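Local atomic coordinates of SVS_variant_AS1 (Streptomyces sp. CWA1, PDB entry 6TJA), a protein that probably converts geranylgeranyl diphosphate into the diterpene spiroviolene, as an engineered ancestral form of a bacterial class I terpene cyclase. Residues E34-S39 / W50-H55; F84-H89 / A101-L106; R210-A215 / D281-G286. All blocks are in the same frame, centred on the assembly; numbering follows the deposited sequence.

Interaction 1. Residues E34-S39 / W50-H55; sequences EWIRRS and WVIATH
Ile36 and Val51 supply the buried half of this contact, methyl against methyl: Ile36 CD1 lies 3.9 Å from Val51 CG1. The same CD1 rests against the flank of Ile52, 4.1 Å from its CG1, so a single terminal methyl is set between two residues of the next helix. It gets there because the Ile36 chain runs out extended beyond CG1 (chi2 173°). Ile52 returns the reach with an equally extended chain, but its CD1 goes to the solvent side. There the contact changes kind: Ile52 CD1 lies over one face of the Arg37 guanidinium, 3.5 Å from Arg37 NH2 and off toward the rim. The Arg37 chain bends at chi3 and meets Ile52 at about a right angle; its NH2 has a weak, long ion pair with Glu45. Val51 O takes both Thr54 N and, at 2.6 Å, Thr54 OG1, just before the type I turn Ile52-His55, which His55 N closes on Ile52 O. Helices 25-38 and 45-52, consecutive in the chain and joined by a short loop, pack side by side in the all-helical fold, with Ile36 touching Tyr81 of helix 70-91 and Val51 backed by Met41 and Cys42.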
# COMPACT_ATOMS: atom_id res chain seq x y z
N GLU A 34 -1.96 -11.13 28.71
CA GLU A 34 -2.85 -10.23 29.41
C GLU A 34 -3.47 -9.21 28.49
O GLU A 34 -4.62 -8.94 28.60
CB GLU A 34 -2.34 -9.66 30.74
CG GLU A 34 -0.94 -9.11 30.84
CD GLU A 34 -0.27 -9.31 32.21
OE1 GLU A 34 -0.64 -10.22 32.98
OE2 GLU A 34 0.68 -8.58 32.52
N TRP A 35 -2.71 -8.66 27.57
CA TRP A 35 -3.24 -7.69 26.57
C TRP A 35 -4.40 -8.32 25.79
O TRP A 35 -5.41 -7.60 25.56
CB TRP A 35 -2.16 -7.23 25.59
CG TRP A 35 -2.64 -6.34 24.49
CD1 TRP A 35 -2.65 -4.97 24.48
CD2 TRP A 35 -3.11 -6.75 23.20
NE1 TRP A 35 -3.11 -4.52 23.27
CE2 TRP A 35 -3.40 -5.58 22.47
CE3 TRP A 35 -3.27 -7.99 22.57
CZ2 TRP A 35 -3.86 -5.62 21.16
CZ3 TRP A 35 -3.71 -8.03 21.27
CH2 TRP A 35 -4.01 -6.86 20.57
N ILE A 36 -4.23 -9.58 25.38
CA ILE A 36 -5.20 -10.35 24.56
C ILE A 36 -6.53 -10.41 25.31
O ILE A 36 -7.55 -10.12 24.67
CB ILE A 36 -4.68 -11.76 24.21
CG1 ILE A 36 -3.50 -11.71 23.24
CG2 ILE A 36 -5.79 -12.63 23.65
CD1 ILE A 36 -2.84 -13.05 23.00
N ARG A 37 -6.51 -10.76 26.60
CA ARG A 37 -7.71 -10.89 27.48
C ARG A 37 -8.43 -9.53 27.58
O ARG A 37 -9.67 -9.51 27.51
CB ARG A 37 -7.32 -11.48 28.84
CG ARG A 37 -6.71 -12.87 28.72
CD ARG A 37 -6.65 -13.75 29.96
NE ARG A 37 -7.05 -15.08 29.49
CZ ARG A 37 -6.35 -16.21 29.57
NH1 ARG A 37 -5.17 -16.24 30.17
NH2 ARG A 37 -6.88 -17.32 29.06
N ARG A 38 -7.68 -8.43 27.66
CA ARG A 38 -8.25 -7.06 27.79
C ARG A 38 -8.58 -6.43 26.43
O ARG A 38 -9.22 -5.37 26.42
CB ARG A 38 -7.24 -6.18 28.54
CG ARG A 38 -7.12 -6.53 30.02
CD ARG A 38 -5.84 -6.01 30.66
NE ARG A 38 -5.79 -6.33 32.09
CZ ARG A 38 -5.57 -7.55 32.61
NH1 ARG A 38 -5.38 -8.61 31.84
NH2 ARG A 38 -5.56 -7.69 33.92
N SER A 39 -8.12 -7.00 25.31
CA SER A 39 -8.05 -6.30 24.00
C SER A 39 -9.46 -5.99 23.47
O SER A 39 -9.59 -4.97 22.71
CB SER A 39 -7.29 -7.08 22.97
OG SER A 39 -8.01 -8.23 22.57
N TRP A 50 -7.65 -19.89 21.51
CA TRP A 50 -7.16 -20.11 20.12
C TRP A 50 -6.01 -19.13 19.83
O TRP A 50 -4.94 -19.58 19.39
CB TRP A 50 -8.28 -19.99 19.07
CG TRP A 50 -7.80 -20.41 17.72
CD1 TRP A 50 -7.83 -21.68 17.19
CD2 TRP A 50 -7.18 -19.58 16.73
NE1 TRP A 50 -7.27 -21.68 15.94
CE2 TRP A 50 -6.86 -20.41 15.63
CE3 TRP A 50 -6.85 -18.21 16.66
CZ2 TRP A 50 -6.23 -19.91 14.48
CZ3 TRP A 50 -6.23 -17.72 15.52
CH2 TRP A 50 -5.92 -18.57 14.46
N VAL A 51 -6.20 -17.84 20.14
CA VAL A 51 -5.19 -16.79 19.83
C VAL A 51 -3.94 -17.01 20.70
O VAL A 51 -2.81 -16.98 20.15
CB VAL A 51 -5.81 -15.38 19.99
CG1 VAL A 51 -4.77 -14.29 19.79
CG2 VAL A 51 -6.97 -15.17 19.02
N ILE A 52 -4.11 -17.25 22.00
CA ILE A 52 -2.99 -17.56 22.94
C ILE A 52 -2.17 -18.73 22.37
O ILE A 52 -0.93 -18.64 22.30
CB ILE A 52 -3.58 -17.81 24.35
CG1 ILE A 52 -4.03 -16.49 24.97
CG2 ILE A 52 -2.61 -18.56 25.26
CD1 ILE A 52 -4.86 -16.68 26.22
N ALA A 53 -2.85 -19.77 21.90
CA ALA A 53 -2.27 -21.03 21.42
C ALA A 53 -1.51 -20.84 20.10
O ALA A 53 -0.79 -21.77 19.70
CB ALA A 53 -3.36 -22.08 21.28
N THR A 54 -1.66 -19.71 19.39
CA THR A 54 -0.73 -19.40 18.26
C THR A 54 0.71 -19.31 18.78
O THR A 54 1.60 -19.62 17.98
CB THR A 54 -1.08 -18.12 17.49
OG1 THR A 54 -0.97 -16.99 18.36
CG2 THR A 54 -2.45 -18.20 16.85
N HIS A 55 0.93 -18.93 20.05
CA HIS A 55 2.25 -18.60 20.65
C HIS A 55 2.95 -17.59 19.75
O HIS A 55 4.05 -17.88 19.27
CB HIS A 55 3.14 -19.84 20.83
CG HIS A 55 2.52 -20.91 21.65
ND1 HIS A 55 2.52 -20.86 23.03
CD2 HIS A 55 1.87 -22.03 21.29
CE1 HIS A 55 1.91 -21.93 23.49
NE2 HIS A 55 1.49 -22.66 22.44

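Interaction 2. Residues F84-H89 / A101-L106; sequences FAFDDH and AQFNAL
Phe86 and Leu106 reach for each other from opposite directions between helices 70-91 and 100-115, and they meet at the outer end of the ring. Leu106 CD2 is 3.7 Å from Phe86 CZ and 4.2 Å from Phe86 CE1, coming in obliquely to the ring plane. The ring is carried this far because Phe86 CG stands anti to the backbone N (chi1 -175°), which throws CZ out toward helix 100-115; the nearest alpha carbons, those of Phe86 and Leu106, are still 11.2 Å apart. Phe103 takes a looser part: Phe86 CE2 approaches the edge of its ring, near the ring plane, at 4.5 Å from Phe103 CE1. Helix 70-91 here carries Asp87 and Asp88, the start of a DDxxxD sequence matching the aspartate-rich motif with which class I terpene cyclases bind magnesium, a role these residues probably share, and the backbone widens into a pi-type turn at 87-89. His89, the next residue, sends ND1 back to Ala85 O (3.0 Å), a carbonyl that also takes His89 N, the two donors arriving from opposite faces of its plane. Phe86 stacks on Trp82 of its own helix, while Phe103 is covered by Val160, Ala161 and Ile164 of helix 143-169. Beside Phe103, Asn104 turns to the subunit interface, where its ND2 bonds to Asn104 OD1 of the second subunit.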
# COMPACT_ATOMS: atom_id res chain seq x y z
N PHE A 84 -2.99 -13.22 13.17
CA PHE A 84 -3.53 -14.60 13.15
C PHE A 84 -5.05 -14.54 13.39
O PHE A 84 -5.82 -15.19 12.69
CB PHE A 84 -2.80 -15.53 14.13
CG PHE A 84 -1.43 -15.95 13.68
CD1 PHE A 84 -1.16 -16.25 12.35
CD2 PHE A 84 -0.39 -16.02 14.60
CE1 PHE A 84 0.11 -16.63 11.96
CE2 PHE A 84 0.89 -16.42 14.20
CZ PHE A 84 1.13 -16.72 12.88
N ALA A 85 -5.46 -13.72 14.35
CA ALA A 85 -6.87 -13.58 14.77
C ALA A 85 -7.69 -12.97 13.61
O ALA A 85 -8.77 -13.51 13.27
CB ALA A 85 -6.92 -12.77 16.02
N PHE A 86 -7.20 -11.89 13.00
CA PHE A 86 -7.90 -11.21 11.88
C PHE A 86 -7.95 -12.15 10.67
O PHE A 86 -9.00 -12.30 10.03
CB PHE A 86 -7.24 -9.87 11.58
CG PHE A 86 -7.95 -9.06 10.53
CD1 PHE A 86 -8.85 -8.07 10.90
CD2 PHE A 86 -7.70 -9.26 9.18
CE1 PHE A 86 -9.50 -7.31 9.93
CE2 PHE A 86 -8.35 -8.51 8.22
CZ PHE A 86 -9.26 -7.55 8.60
N ASP A 87 -6.84 -12.81 10.36
CA ASP A 87 -6.81 -13.77 9.24
C ASP A 87 -7.93 -14.80 9.46
O ASP A 87 -8.73 -14.99 8.55
CB ASP A 87 -5.46 -14.45 9.06
CG ASP A 87 -5.44 -15.34 7.83
OD1 ASP A 87 -5.70 -14.81 6.73
OD2 ASP A 87 -5.21 -16.55 7.99
N ASP A 88 -8.01 -15.41 10.66
CA ASP A 88 -8.86 -16.60 10.92
C ASP A 88 -10.36 -16.22 11.03
O ASP A 88 -11.17 -17.06 10.65
CB ASP A 88 -8.37 -17.36 12.15
CG ASP A 88 -9.23 -18.55 12.54
OD1 ASP A 88 -9.07 -19.64 11.95
OD2 ASP A 88 -10.03 -18.36 13.46
N HIS A 89 -10.70 -15.03 11.49
CA HIS A 89 -12.07 -14.62 11.62
C HIS A 89 -12.63 -13.75 10.50
O HIS A 89 -13.81 -13.66 10.35
CB HIS A 89 -12.29 -13.85 12.91
CG HIS A 89 -12.14 -14.67 14.14
ND1 HIS A 89 -11.04 -14.60 14.95
CD2 HIS A 89 -12.97 -15.58 14.70
CE1 HIS A 89 -11.18 -15.45 15.95
NE2 HIS A 89 -12.34 -16.05 15.82
N ALA A 101 -16.57 -7.94 -2.36
CA ALA A 101 -17.17 -6.58 -2.31
C ALA A 101 -17.22 -6.09 -0.85
O ALA A 101 -16.78 -4.98 -0.60
CB ALA A 101 -18.51 -6.56 -2.95
N GLN A 102 -17.65 -6.92 0.08
CA GLN A 102 -17.69 -6.55 1.51
C GLN A 102 -16.28 -6.51 2.07
O GLN A 102 -16.01 -5.64 2.88
CB GLN A 102 -18.52 -7.53 2.32
CG GLN A 102 -19.99 -7.48 2.00
CD GLN A 102 -20.75 -8.56 2.73
OE1 GLN A 102 -20.87 -8.50 3.95
NE2 GLN A 102 -21.26 -9.55 1.99
N PHE A 103 -15.38 -7.39 1.62
CA PHE A 103 -13.99 -7.40 2.14
C PHE A 103 -13.26 -6.11 1.74
O PHE A 103 -12.56 -5.53 2.57
CB PHE A 103 -13.21 -8.63 1.72
CG PHE A 103 -11.84 -8.63 2.35
CD1 PHE A 103 -11.67 -9.02 3.66
CD2 PHE A 103 -10.75 -8.13 1.66
CE1 PHE A 103 -10.42 -8.98 4.26
CE2 PHE A 103 -9.50 -8.08 2.26
CZ PHE A 103 -9.34 -8.49 3.57
N ASN A 104 -13.45 -5.65 0.51
CA ASN A 104 -12.78 -4.43 0.01
C ASN A 104 -13.12 -3.27 0.97
O ASN A 104 -12.24 -2.43 1.20
CB ASN A 104 -13.13 -4.17 -1.44
CG ASN A 104 -12.52 -5.17 -2.40
OD1 ASN A 104 -11.75 -6.05 -2.00
ND2 ASN A 104 -12.82 -5.00 -3.67
N ALA A 105 -14.33 -3.22 1.50
CA ALA A 105 -14.76 -2.13 2.39
C ALA A 105 -14.11 -2.33 3.76
O ALA A 105 -13.57 -1.34 4.32
CB ALA A 105 -16.27 -2.06 2.49
N LEU A 106 -14.12 -3.55 4.29
CA LEU A 106 -13.41 -3.83 5.56
C LEU A 106 -11.92 -3.46 5.44
O LEU A 106 -11.41 -2.80 6.32
CB LEU A 106 -13.59 -5.30 5.96
CG LEU A 106 -12.85 -5.72 7.22
CD1 LEU A 106 -13.52 -5.15 8.46
CD2 LEU A 106 -12.75 -7.23 7.34

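Interaction 3. Residues R210-A215 / D281-G286; sequences RPAVRA and DRVRPG
Arg210 reaches out to Val283 from the N-cap position of helix 211-231, its CB already directed at the other segment. From CB the chain runs extended through CG to CD (chi2 176°), then bends at chi3 (69°), which brings the guanidinium over to Val283. At the tip NH1 does the work. Arg210 NH1 comes within 4.2 Å of Val283 CG1, an oblique approach, and gives a hydrogen bond of 2.9 Å to water 1, which sits at the edge of the guanidinium and in its plane. The water in turn donates to Val283 O at 2.7 Å, so a cationic side chain is linked through one solvent molecule to a backbone carbonyl of the 281-286 segment. In the all-helical fold of this terpene cyclase, that segment leads toward helix 289-309, whose Leu291 also touches Arg210. At the other tip atom, Arg210 NH2 stands 5.2 Å from Arg282 NH1; the proximity of two positive groups is probably offset by the salt bridge of Arg282 NH2 to Asp356 OD1. Deeper in, the second branch of Val283 finds an apolar partner: Val283 CG2 packs on Ala212 CB at 3.9 Å, two residues along from the arginine. Leu295 of helix 289-309 touches Val283 as well, and the neighbouring Pro211 packs on Pro143 of the second subunit.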
# COMPACT_ATOMS: atom_id res chain seq x y z
N ARG A 210 17.03 0.17 -1.72
CA ARG A 210 17.93 -0.54 -2.66
C ARG A 210 17.21 -1.75 -3.24
O ARG A 210 16.72 -2.61 -2.50
CB ARG A 210 19.23 -1.00 -1.99
CG ARG A 210 20.30 0.06 -1.81
CD ARG A 210 21.48 -0.51 -1.04
NE ARG A 210 22.16 -1.49 -1.85
CZ ARG A 210 23.13 -2.31 -1.46
NH1 ARG A 210 23.53 -2.32 -0.20
NH2 ARG A 210 23.67 -3.15 -2.33
N PRO A 211 17.09 -1.83 -4.59
CA PRO A 211 16.49 -3.00 -5.23
C PRO A 211 16.98 -4.33 -4.61
O PRO A 211 16.14 -5.18 -4.37
CB PRO A 211 16.89 -2.75 -6.71
CG PRO A 211 16.76 -1.25 -6.85
CD PRO A 211 17.42 -0.76 -5.56
N ALA A 212 18.26 -4.44 -4.26
CA ALA A 212 18.88 -5.67 -3.73
C ALA A 212 18.23 -6.06 -2.41
O ALA A 212 17.96 -7.22 -2.22
CB ALA A 212 20.36 -5.48 -3.59
N VAL A 213 17.98 -5.09 -1.55
CA VAL A 213 17.40 -5.27 -0.20
C VAL A 213 15.89 -5.55 -0.33
O VAL A 213 15.35 -6.37 0.42
CB VAL A 213 17.66 -4.04 0.67
CG1 VAL A 213 16.92 -4.12 2.00
CG2 VAL A 213 19.14 -3.86 0.89
N ARG A 214 15.23 -4.84 -1.24
CA ARG A 214 13.82 -5.13 -1.58
C ARG A 214 13.72 -6.60 -2.01
O ARG A 214 12.79 -7.32 -1.56
CB ARG A 214 13.41 -4.12 -2.65
CG ARG A 214 11.91 -4.09 -2.90
CD ARG A 214 11.19 -3.58 -1.66
NE ARG A 214 9.99 -4.32 -1.68
CZ ARG A 214 9.42 -4.89 -0.66
NH1 ARG A 214 9.92 -4.76 0.56
NH2 ARG A 214 8.30 -5.56 -0.88
N ALA A 215 14.60 -7.07 -2.89
CA ALA A 215 14.56 -8.46 -3.39
C ALA A 215 14.86 -9.45 -2.26
O ALA A 215 14.20 -10.50 -2.19
CB ALA A 215 15.49 -8.66 -4.54
N ASP A 281 24.92 -12.83 0.62
CA ASP A 281 26.40 -12.91 0.76
C ASP A 281 27.06 -11.78 -0.03
O ASP A 281 28.12 -11.33 0.38
CB ASP A 281 26.88 -14.33 0.44
CG ASP A 281 26.66 -15.32 1.58
OD1 ASP A 281 26.07 -14.93 2.60
OD2 ASP A 281 27.06 -16.49 1.44
N ARG A 282 26.42 -11.28 -1.10
CA ARG A 282 26.98 -10.18 -1.93
C ARG A 282 26.70 -8.84 -1.25
O ARG A 282 27.55 -7.94 -1.31
CB ARG A 282 26.40 -10.32 -3.34
CG ARG A 282 26.66 -9.14 -4.26
CD ARG A 282 26.33 -9.47 -5.72
NE ARG A 282 24.97 -9.18 -6.18
CZ ARG A 282 24.37 -7.98 -6.16
NH1 ARG A 282 24.95 -6.91 -5.64
NH2 ARG A 282 23.15 -7.85 -6.66
N VAL A 283 25.58 -8.71 -0.55
CA VAL A 283 25.11 -7.42 0.03
C VAL A 283 25.68 -7.23 1.43
O VAL A 283 25.93 -6.08 1.82
CB VAL A 283 23.57 -7.41 0.05
CG1 VAL A 283 23.00 -6.30 0.90
CG2 VAL A 283 23.01 -7.33 -1.36
N ARG A 284 25.82 -8.31 2.20
CA ARG A 284 26.08 -8.20 3.66
C ARG A 284 27.43 -7.51 3.92
O ARG A 284 27.50 -6.65 4.78
CB ARG A 284 25.97 -9.55 4.36
CG ARG A 284 26.09 -9.46 5.88
CD ARG A 284 27.52 -9.71 6.36
NE ARG A 284 27.94 -11.05 5.94
CZ ARG A 284 27.68 -12.19 6.60
NH1 ARG A 284 27.02 -12.17 7.75
NH2 ARG A 284 28.10 -13.34 6.10
N PRO A 285 28.53 -7.85 3.23
CA PRO A 285 29.85 -7.30 3.56
C PRO A 285 29.90 -5.77 3.61
O PRO A 285 30.49 -5.25 4.54
CB PRO A 285 30.74 -7.87 2.43
CG PRO A 285 30.09 -9.21 2.14
CD PRO A 285 28.60 -8.89 2.18
N GLY A 286 29.21 -5.10 2.68
CA GLY A 286 29.20 -3.63 2.56
C GLY A 286 28.14 -2.96 3.42
O GLY A 286 28.23 -1.75 3.63
O HOH W 1 25.95 -3.50 0.87

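In the fold
The three contacts join different helix pairs, but interactions 1 and 2 are linked because helix 45-52 lies directly on helix 70-91, with Trp50 CH2 3.6 Å from Asp88 CB and Val51 CG2 3.8 Å from Ala85 CB. Interaction 3 lies across the centre of the chain from both, its nearest atoms about 24 Å from interaction 1 and about 18 Å from interaction 2. Interaction 2 is wholly buried and purely apolar, whereas interactions 1 and 3 each pair an aliphatic contact with an arginine nearer the surface: in interaction 1 a methyl covers the guanidinium face, in interaction 3 a water bridges the guanidinium to a carbonyl. Interactions 2 and 3 also lie beside the second subunit.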